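Local coordinates for protein aspartate aminotransferase (Giardia lamblia, PDB 3MEB) that probably catalyses the pyridoxal 5'-phosphate-dependent transfer of the amino group of L-aspartate to 2-oxoglutarate, giving oxaloacetate and L-glutamate, at residues 99-104 / 108-113; 222-227 / 255-260. All blocks are in the same frame, centred on the assembly; numbering follows the deposited sequence.

Overall arrangement
Both contacts belong to the part of the homodimeric enzyme built round the seven-stranded mixed sheet, and their centres lie about 19 Å apart. Contact 1 comes first along the chain, in helix 97-108 and the loop after it, which leads through helix 113-116 to edge strand 120-125. Contact 2 follows, joining helices 221-234 and 257-264 from two successive crossovers of the parallel strands. The two meet directly: the Arg260 side chain packs on the backbone of Phe108 and Gly109, while Val259 touches the Phe108 ring. Helix 257-264 thus lies against both contacts, and the strands flanking it in sequence, 237-242 and 269-274, carry the cofactor-pocket residues Asp241 and Ser274.

Contact 1 of 2, residues 99-104 / 108-113. With EDO (1,2-ethanediol), chain I; EDO (1,2-ethanediol), chain G; EDO (1,2-ethanediol), chain H.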
ATOM      1  N   PHE A  99      -7.183 -16.029  -2.396  1.00  2.10           N
ATOM      2  CA  PHE A  99      -6.819 -15.277  -1.203  1.00  2.00           C
ATOM      3  C   PHE A  99      -8.085 -14.789  -0.482  1.00  2.17           C
ATOM      4  O   PHE A  99      -8.249 -14.984   0.731  1.00  2.00           O
ATOM      5  CB  PHE A  99      -5.876 -14.097  -1.511  1.00  2.00           C
ATOM      6  CG  PHE A  99      -5.748 -13.136  -0.365  1.00  2.00           C
ATOM      7  CD1 PHE A  99      -4.917 -13.433   0.706  1.00  2.00           C
ATOM      8  CD2 PHE A  99      -6.497 -11.969  -0.325  1.00  2.81           C
ATOM      9  CE1 PHE A  99      -4.842 -12.607   1.787  1.00  2.00           C
ATOM     10  CE2 PHE A  99      -6.403 -11.113   0.730  1.00  2.00           C
ATOM     11  CZ  PHE A  99      -5.587 -11.411   1.800  1.00  2.00           C
ATOM     12  N   LEU A 100      -9.001 -14.200  -1.234  1.00  3.19           N
ATOM     13  CA  LEU A 100     -10.244 -13.680  -0.627  1.00  3.29           C
ATOM     14  C   LEU A 100     -11.006 -14.841   0.036  1.00  3.30           C
ATOM     15  O   LEU A 100     -11.488 -14.740   1.178  1.00  2.00           O
ATOM     16  CB  LEU A 100     -11.098 -12.992  -1.695  1.00  3.49           C
ATOM     17  CG  LEU A 100     -10.490 -11.715  -2.270  1.00  3.36           C
ATOM     18  CD1 LEU A 100     -11.336 -11.194  -3.428  1.00  5.42           C
ATOM     19  CD2 LEU A 100     -10.351 -10.679  -1.211  1.00  5.77           C
ATOM     20  N   GLU A 101     -11.079 -15.968  -0.662  1.00  2.69           N
ATOM     21  CA  GLU A 101     -11.696 -17.147  -0.075  1.00  2.79           C
ATOM     22  C   GLU A 101     -10.939 -17.577   1.183  1.00  2.58           C
ATOM     23  O   GLU A 101     -11.571 -17.905   2.177  1.00  2.00           O
ATOM     24  CB  GLU A 101     -11.750 -18.319  -1.050  1.00  2.85           C
ATOM     25  CG  GLU A 101     -12.450 -19.525  -0.427  1.00  5.10           C
ATOM     26  CD  GLU A 101     -12.501 -20.758  -1.310  1.00  9.46           C
ATOM     27  OE1 GLU A 101     -12.075 -20.712  -2.510  1.00  8.06           O
ATOM     28  OE2 GLU A 101     -12.972 -21.770  -0.746  1.00 10.48           O
ATOM     29  N   ALA A 102      -9.601 -17.585   1.133  1.00  2.00           N
ATOM     30  CA  ALA A 102      -8.786 -17.960   2.298  1.00  2.00           C
ATOM     31  C   ALA A 102      -9.133 -17.006   3.466  1.00  2.00           C
ATOM     32  O   ALA A 102      -9.392 -17.442   4.596  1.00  2.30           O
ATOM     33  CB  ALA A 102      -7.250 -17.862   1.945  1.00  2.00           C
ATOM     34  N   ALA A 103      -9.171 -15.714   3.172  1.00  2.00           N
ATOM     35  CA  ALA A 103      -9.417 -14.696   4.220  1.00  2.00           C
ATOM     36  C   ALA A 103     -10.797 -14.833   4.846  1.00  2.00           C
ATOM     37  O   ALA A 103     -10.936 -14.815   6.052  1.00  2.00           O
ATOM     38  CB  ALA A 103      -9.170 -13.286   3.682  1.00  2.00           C
ATOM     39  N   GLN A 104     -11.816 -15.001   4.030  1.00  2.00           N
ATOM     40  CA  GLN A 104     -13.155 -15.279   4.549  1.00  2.00           C
ATOM     41  C   GLN A 104     -13.235 -16.553   5.382  1.00  2.00           C
ATOM     42  O   GLN A 104     -13.842 -16.550   6.442  1.00  2.00           O
ATOM     43  CB  GLN A 104     -14.144 -15.411   3.424  1.00  2.00           C
ATOM     44  CG  GLN A 104     -14.412 -14.109   2.692  1.00  3.08           C
ATOM     45  CD  GLN A 104     -15.303 -14.307   1.496  1.00  4.62           C
ATOM     46  OE1 GLN A 104     -15.551 -15.430   1.097  1.00  3.32           O
ATOM     47  NE2 GLN A 104     -15.791 -13.212   0.916  1.00  2.00           N
ATOM     48  N   PHE A 108     -14.554 -15.970   9.112  1.00  2.00           N
ATOM     49  CA  PHE A 108     -15.978 -16.330   9.281  1.00  2.00           C
ATOM     50  C   PHE A 108     -16.273 -17.820   9.366  1.00  2.00           C
ATOM     51  O   PHE A 108     -17.415 -18.245   9.707  1.00  2.00           O
ATOM     52  CB  PHE A 108     -16.762 -15.687   8.141  1.00  2.00           C
ATOM     53  CG  PHE A 108     -16.567 -14.211   8.039  1.00  2.00           C
ATOM     54  CD1 PHE A 108     -17.112 -13.353   8.964  1.00  2.00           C
ATOM     55  CD2 PHE A 108     -15.829 -13.666   6.998  1.00  4.56           C
ATOM     56  CE1 PHE A 108     -16.946 -11.969   8.878  1.00  2.37           C
ATOM     57  CE2 PHE A 108     -15.628 -12.263   6.909  1.00  2.70           C
ATOM     58  CZ  PHE A 108     -16.212 -11.423   7.869  1.00  3.61           C
ATOM     59  N   GLY A 109     -15.282 -18.650   9.086  1.00  2.08           N
ATOM     60  CA  GLY A 109     -15.529 -20.072   8.964  1.00  3.25           C
ATOM     61  C   GLY A 109     -15.827 -20.598   7.562  1.00  4.50           C
ATOM     62  O   GLY A 109     -16.050 -19.849   6.584  1.00  4.17           O
ATOM     63  N   LYS A 110     -15.796 -21.923   7.461  1.00  5.02           N
ATOM     64  CA  LYS A 110     -15.931 -22.577   6.184  1.00  5.08           C
ATOM     65  C   LYS A 110     -17.391 -22.534   5.795  1.00  5.50           C
ATOM     66  O   LYS A 110     -18.214 -22.886   6.604  1.00  5.22           O
ATOM     67  CB  LYS A 110     -15.434 -24.005   6.280  1.00  5.23           C
ATOM     68  CG  LYS A 110     -15.719 -24.861   5.064  1.00  6.26           C
ATOM     69  CD  LYS A 110     -15.015 -24.352   3.809  1.00  8.33           C
ATOM     70  CE  LYS A 110     -14.912 -25.450   2.733  1.00 10.49           C
ATOM     71  NZ  LYS A 110     -14.181 -24.977   1.493  1.00 10.16           N
ATOM     72  N   ASP A 111     -17.689 -22.038   4.589  1.00  7.01           N
ATOM     73  CA  ASP A 111     -19.059 -21.879   4.080  1.00  7.99           C
ATOM     74  C   ASP A 111     -20.014 -21.270   5.105  1.00  8.02           C
ATOM     75  O   ASP A 111     -21.107 -21.809   5.370  1.00  7.76           O
ATOM     76  CB  ASP A 111     -19.630 -23.227   3.630  1.00  8.99           C
ATOM     77  CG  ASP A 111     -18.847 -23.839   2.507  1.00 11.20           C
ATOM     78  OD1 ASP A 111     -18.444 -23.070   1.588  1.00 14.97           O
ATOM     79  OD2 ASP A 111     -18.642 -25.076   2.540  1.00 12.08           O
ATOM     80  N   SER A 112     -19.624 -20.144   5.676  1.00  7.00           N
ATOM     81  CA  SER A 112     -20.444 -19.532   6.698  1.00  6.94           C
ATOM     82  C   SER A 112     -21.857 -19.230   6.158  1.00  6.39           C
ATOM     83  O   SER A 112     -22.074 -19.126   4.949  1.00  5.23           O
ATOM     84  CB  SER A 112     -19.793 -18.254   7.204  1.00  6.87           C
ATOM     85  OG  SER A 112     -19.751 -17.237   6.198  1.00  8.01           O
ATOM     86  N   LYS A 113     -22.795 -19.116   7.073  1.00  6.64           N
ATOM     87  CA  LYS A 113     -24.160 -18.669   6.747  1.00  7.52           C
ATOM     88  C   LYS A 113     -24.115 -17.305   6.037  1.00  6.43           C
ATOM     89  O   LYS A 113     -24.803 -17.108   5.052  1.00  6.61           O
ATOM     90  CB  LYS A 113     -25.013 -18.594   8.025  1.00  8.19           C
ATOM     91  CG  LYS A 113     -26.478 -18.194   7.832  1.00  9.69           C
ATOM     92  CD  LYS A 113     -27.092 -17.836   9.187  1.00 11.21           C
ATOM     93  CE  LYS A 113     -28.588 -17.720   9.128  1.00 12.10           C
ATOM     94  NZ  LYS A 113     -29.047 -16.388   8.719  1.00 11.69           N
TER
HETATM   95  C1  EDO I 505     -21.565 -15.693   9.672  1.00 22.61           C
HETATM   96  O1  EDO I 505     -22.132 -16.779   8.991  1.00 19.85           O
HETATM   97  C2  EDO I 505     -20.055 -15.735   9.667  1.00 23.69           C
HETATM   98  O2  EDO I 505     -19.529 -16.662  10.634  1.00 23.67           O
HETATM   99  C1  EDO G 503     -15.661 -18.803   1.869  1.00 24.37           C
HETATM  100  O1  EDO G 503     -16.928 -18.588   2.469  1.00 23.94           O
HETATM  101  C2  EDO G 503     -14.757 -19.586   2.816  1.00 25.90           C
HETATM  102  O2  EDO G 503     -15.162 -20.960   2.896  1.00 28.26           O
HETATM  103  C1  EDO H 504     -10.604 -22.427   2.331  1.00 26.02           C
HETATM  104  O1  EDO H 504     -11.905 -22.428   1.719  1.00 28.63           O
HETATM  105  C2  EDO H 504     -10.364 -23.765   2.991  1.00 25.57           C
HETATM  106  O2  EDO H 504     -11.375 -24.651   2.510  1.00 26.91           O
HETATM  107  O   HOH W   1     -15.173 -22.633   0.563  1.00 25.28           O
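Gln104 and Phe108 meet in the last turn of helix 97-108, where the chain leaves the helix through a glycine with positive phi. The i to i+4 bond from Phe108 N to Gln104 O, 2.8 Å long, closes this turn. The Phe108 side chain also packs against that carbonyl oxygen: with CG anti to its own carbonyl carbon (chi1 -55°), the ring lies oblique to it, and CD2 of Phe108 comes within 3.5 Å of Gln104 O. A large apolar ring suits this place because it is buried among Ile120, Val292 and an edge-to-face partner, His290. Gln104 suits a partly exposed site: its aliphatic CB passes Phe108 CD2 at 4.3 Å, whereas its extended chain carries the amide away, NE2 bonding Ser122 OG. Gly109, at a phi of 93°, suits the helix exit because it has no CB to press on the carbonyl oxygen of Phe108. Ser112 then caps the next helix, its OG accepting from Ala115 N.

On the exposed flank, Glu101 reaches toward Lys110 in a looser, solvent-mediated contact. Their charged ends, OE2 of Glu101 and NZ of Lys110, stay 4.1 Å apart, beyond a salt bridge, though the opposite charges probably still attract. The ethanediol of chain H, probably from the crystallisation liquor, donates from O1 to Glu101 OE2 and accepts from Lys110 NZ at O2. A water completes the link, donating to Glu101 OE2 at 2.7 Å and accepting from Lys110 NZ at 2.7 Å.

Contact 2 of 2, residues 222-227 / 255-260; sequences AQWKEL and DAFAVR
Ala258 CB sits over a face of the Trp224 indole, the central feature of a helix-helix contact in the large, cofactor-binding domain of a fold-type I aminotransferase. Helix 221-234 connects parallel strands 204-208 and 237-242, and helix 257-264 connects 237-242 to 269-274, so the contact joins the helices of two consecutive beta-alpha-beta crossovers. The CH-pi interaction is unusually tight: the methyl carbon of Ala258 lies 3.4 Å from the centroid of the six-membered ring of Trp224, only 19° off the ring normal. It is nearest the bond where the two rings fuse, with Trp224 CE2 3.2 Å from Ala258 CB, a closeness that small coordinate errors may exaggerate. Alanine suits this position because its small side chain lets the backbones draw together, the CA atoms of Trp224 and Ala258 being 6.5 Å apart. Tryptophan supplies a broad flat surface, and Phe207, Phe219 and Phe262 each meet it edge-to-face.

The remaining packing is apolar and centres on the edge of the Phe257 ring. Its CG lies anti to the backbone N (chi1 177°), a setting that carries the ring across to helix 221-234. There Trp224 CB approaches CE1 of Phe257 at 4.1 Å, while Lys225 CE approaches Phe257 CZ at 3.7 Å, both near the ring plane. The lysine chain crosses the phenylalanine at about a right angle and touches it with CE alone. This suits an exposed lysine, whose aliphatic stem packs on a partly exposed phenylalanine.

No hydrogen bond joins the two segments; the chemistry implies an interface held by shape and dispersion, in which the methyl-on-indole packing sets how near the backbones come at Trp224 and Ala258.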
ATOM      1  N   ALA A 222     -19.454 -13.701  27.688  1.00  2.64           N
ATOM      2  CA  ALA A 222     -20.677 -13.231  28.338  1.00  2.14           C
ATOM      3  C   ALA A 222     -20.910 -11.729  28.111  1.00  2.00           C
ATOM      4  O   ALA A 222     -22.041 -11.296  27.921  1.00  2.00           O
ATOM      5  CB  ALA A 222     -20.654 -13.562  29.878  1.00  2.79           C
ATOM      6  N   GLN A 223     -19.837 -10.951  28.187  1.00  2.00           N
ATOM      7  CA  GLN A 223     -19.918  -9.508  27.948  1.00  2.00           C
ATOM      8  C   GLN A 223     -20.266  -9.209  26.493  1.00  2.00           C
ATOM      9  O   GLN A 223     -21.134  -8.381  26.207  1.00  2.00           O
ATOM     10  CB  GLN A 223     -18.642  -8.815  28.402  1.00  2.00           C
ATOM     11  CG  GLN A 223     -18.507  -8.896  29.944  1.00  2.14           C
ATOM     12  CD  GLN A 223     -17.196  -8.355  30.470  1.00  2.00           C
ATOM     13  OE1 GLN A 223     -16.160  -8.522  29.851  1.00  2.00           O
ATOM     14  NE2 GLN A 223     -17.243  -7.699  31.639  1.00  2.30           N
ATOM     15  N   TRP A 224     -19.648  -9.914  25.578  1.00  2.00           N
ATOM     16  CA  TRP A 224     -20.014  -9.751  24.149  1.00  2.20           C
ATOM     17  C   TRP A 224     -21.496 -10.044  23.944  1.00  2.74           C
ATOM     18  O   TRP A 224     -22.168  -9.300  23.235  1.00  2.71           O
ATOM     19  CB  TRP A 224     -19.199 -10.676  23.246  1.00  2.00           C
ATOM     20  CG  TRP A 224     -17.810 -10.231  22.920  1.00  2.00           C
ATOM     21  CD1 TRP A 224     -16.657 -10.867  23.240  1.00  2.00           C
ATOM     22  CD2 TRP A 224     -17.435  -9.095  22.139  1.00  2.66           C
ATOM     23  NE1 TRP A 224     -15.578 -10.192  22.728  1.00  2.00           N
ATOM     24  CE2 TRP A 224     -16.030  -9.094  22.049  1.00  2.81           C
ATOM     25  CE3 TRP A 224     -18.148  -8.079  21.515  1.00  2.26           C
ATOM     26  CZ2 TRP A 224     -15.328  -8.120  21.365  1.00  2.00           C
ATOM     27  CZ3 TRP A 224     -17.438  -7.114  20.816  1.00  5.09           C
ATOM     28  CH2 TRP A 224     -16.051  -7.137  20.752  1.00  3.31           C
ATOM     29  N   LYS A 225     -22.015 -11.095  24.583  1.00  3.51           N
ATOM     30  CA  LYS A 225     -23.419 -11.440  24.423  1.00  4.60           C
ATOM     31  C   LYS A 225     -24.369 -10.374  24.968  1.00  4.72           C
ATOM     32  O   LYS A 225     -25.469 -10.233  24.456  1.00  4.32           O
ATOM     33  CB  LYS A 225     -23.760 -12.781  25.056  1.00  5.30           C
ATOM     34  CG  LYS A 225     -23.217 -13.939  24.287  1.00  8.29           C
ATOM     35  CD  LYS A 225     -23.497 -15.245  24.974  1.00 12.79           C
ATOM     36  CE  LYS A 225     -22.687 -16.373  24.348  1.00 15.48           C
ATOM     37  NZ  LYS A 225     -23.561 -17.523  23.997  1.00 18.89           N
ATOM     38  N   GLU A 226     -23.933  -9.627  25.978  1.00  4.97           N
ATOM     39  CA  GLU A 226     -24.701  -8.487  26.490  1.00  5.16           C
ATOM     40  C   GLU A 226     -24.723  -7.298  25.513  1.00  5.16           C
ATOM     41  O   GLU A 226     -25.696  -6.561  25.468  1.00  4.76           O
ATOM     42  CB  GLU A 226     -24.127  -7.999  27.810  1.00  4.82           C
ATOM     43  CG  GLU A 226     -24.450  -8.864  29.040  1.00  6.66           C
ATOM     44  CD  GLU A 226     -24.211  -8.096  30.314  1.00  5.55           C
ATOM     45  OE1 GLU A 226     -23.318  -8.468  31.072  1.00 10.83           O
ATOM     46  OE2 GLU A 226     -24.874  -7.071  30.526  1.00  7.33           O
ATOM     47  N   LEU A 227     -23.632  -7.095  24.790  1.00  5.80           N
ATOM     48  CA  LEU A 227     -23.525  -5.988  23.836  1.00  5.66           C
ATOM     49  C   LEU A 227     -24.401  -6.255  22.611  1.00  6.06           C
ATOM     50  O   LEU A 227     -24.999  -5.324  22.051  1.00  5.51           O
ATOM     51  CB  LEU A 227     -22.065  -5.709  23.445  1.00  6.17           C
ATOM     52  CG  LEU A 227     -21.148  -5.207  24.558  1.00  5.17           C
ATOM     53  CD1 LEU A 227     -19.701  -5.118  24.046  1.00  5.20           C
ATOM     54  CD2 LEU A 227     -21.590  -3.854  25.070  1.00  6.24           C
ATOM     55  N   ASP A 255     -11.061 -17.347  18.718  1.00  6.99           N
ATOM     56  CA  ASP A 255     -10.704 -15.938  18.664  1.00  6.55           C
ATOM     57  C   ASP A 255     -11.624 -15.101  17.737  1.00  6.43           C
ATOM     58  O   ASP A 255     -11.701 -13.887  17.890  1.00  8.90           O
ATOM     59  CB  ASP A 255      -9.225 -15.769  18.348  1.00  6.76           C
ATOM     60  CG  ASP A 255      -8.317 -16.292  19.458  1.00  6.36           C
ATOM     61  OD1 ASP A 255      -8.828 -16.631  20.538  1.00  7.30           O
ATOM     62  OD2 ASP A 255      -7.088 -16.354  19.260  1.00  6.77           O
ATOM     63  N   ALA A 256     -12.368 -15.711  16.824  1.00  5.52           N
ATOM     64  CA  ALA A 256     -13.326 -14.933  16.004  1.00  5.51           C
ATOM     65  C   ALA A 256     -14.759 -14.940  16.567  1.00  5.43           C
ATOM     66  O   ALA A 256     -15.688 -14.402  15.963  1.00  4.83           O
ATOM     67  CB  ALA A 256     -13.268 -15.417  14.508  1.00  5.59           C
ATOM     68  N   PHE A 257     -14.931 -15.475  17.776  1.00  5.05           N
ATOM     69  CA  PHE A 257     -16.243 -15.519  18.430  1.00  5.42           C
ATOM     70  C   PHE A 257     -17.125 -14.283  18.232  1.00  4.92           C
ATOM     71  O   PHE A 257     -18.282 -14.393  17.795  1.00  3.44           O
ATOM     72  CB  PHE A 257     -16.091 -15.749  19.935  1.00  5.64           C
ATOM     73  CG  PHE A 257     -17.401 -15.732  20.671  1.00  9.64           C
ATOM     74  CD1 PHE A 257     -17.779 -14.621  21.437  1.00 10.09           C
ATOM     75  CD2 PHE A 257     -18.284 -16.814  20.570  1.00 12.81           C
ATOM     76  CE1 PHE A 257     -18.991 -14.588  22.111  1.00 10.87           C
ATOM     77  CE2 PHE A 257     -19.500 -16.794  21.238  1.00 14.23           C
ATOM     78  CZ  PHE A 257     -19.851 -15.666  22.017  1.00 12.95           C
ATOM     79  N   ALA A 258     -16.576 -13.113  18.546  1.00  3.74           N
ATOM     80  CA  ALA A 258     -17.370 -11.890  18.655  1.00  3.79           C
ATOM     81  C   ALA A 258     -17.841 -11.487  17.294  1.00  3.23           C
ATOM     82  O   ALA A 258     -18.937 -11.003  17.146  1.00  4.51           O
ATOM     83  CB  ALA A 258     -16.527 -10.751  19.318  1.00  3.66           C
ATOM     84  N   VAL A 259     -16.969 -11.662  16.306  1.00  3.71           N
ATOM     85  CA  VAL A 259     -17.258 -11.291  14.911  1.00  2.60           C
ATOM     86  C   VAL A 259     -18.353 -12.233  14.381  1.00  3.00           C
ATOM     87  O   VAL A 259     -19.362 -11.759  13.829  1.00  2.00           O
ATOM     88  CB  VAL A 259     -16.033 -11.405  13.999  1.00  2.00           C
ATOM     89  CG1 VAL A 259     -16.426 -11.092  12.508  1.00  3.03           C
ATOM     90  CG2 VAL A 259     -14.837 -10.502  14.487  1.00  2.00           C
ATOM     91  N   ARG A 260     -18.161 -13.547  14.557  1.00  2.20           N
ATOM     92  CA  ARG A 260     -19.130 -14.541  14.045  1.00  2.78           C
ATOM     93  C   ARG A 260     -20.516 -14.417  14.713  1.00  3.18           C
ATOM     94  O   ARG A 260     -21.551 -14.445  14.011  1.00  3.71           O
ATOM     95  CB  ARG A 260     -18.564 -15.964  14.126  1.00  2.83           C
ATOM     96  CG  ARG A 260     -17.348 -16.141  13.201  1.00  3.95           C
ATOM     97  CD  ARG A 260     -16.869 -17.562  13.148  1.00  4.24           C
ATOM     98  NE  ARG A 260     -15.500 -17.667  12.657  1.00  3.05           N
ATOM     99  CZ  ARG A 260     -14.876 -18.828  12.430  1.00  2.27           C
ATOM    100  NH1 ARG A 260     -15.489 -19.971  12.627  1.00  2.37           N
ATOM    101  NH2 ARG A 260     -13.633 -18.857  12.021  1.00  2.00           N
TER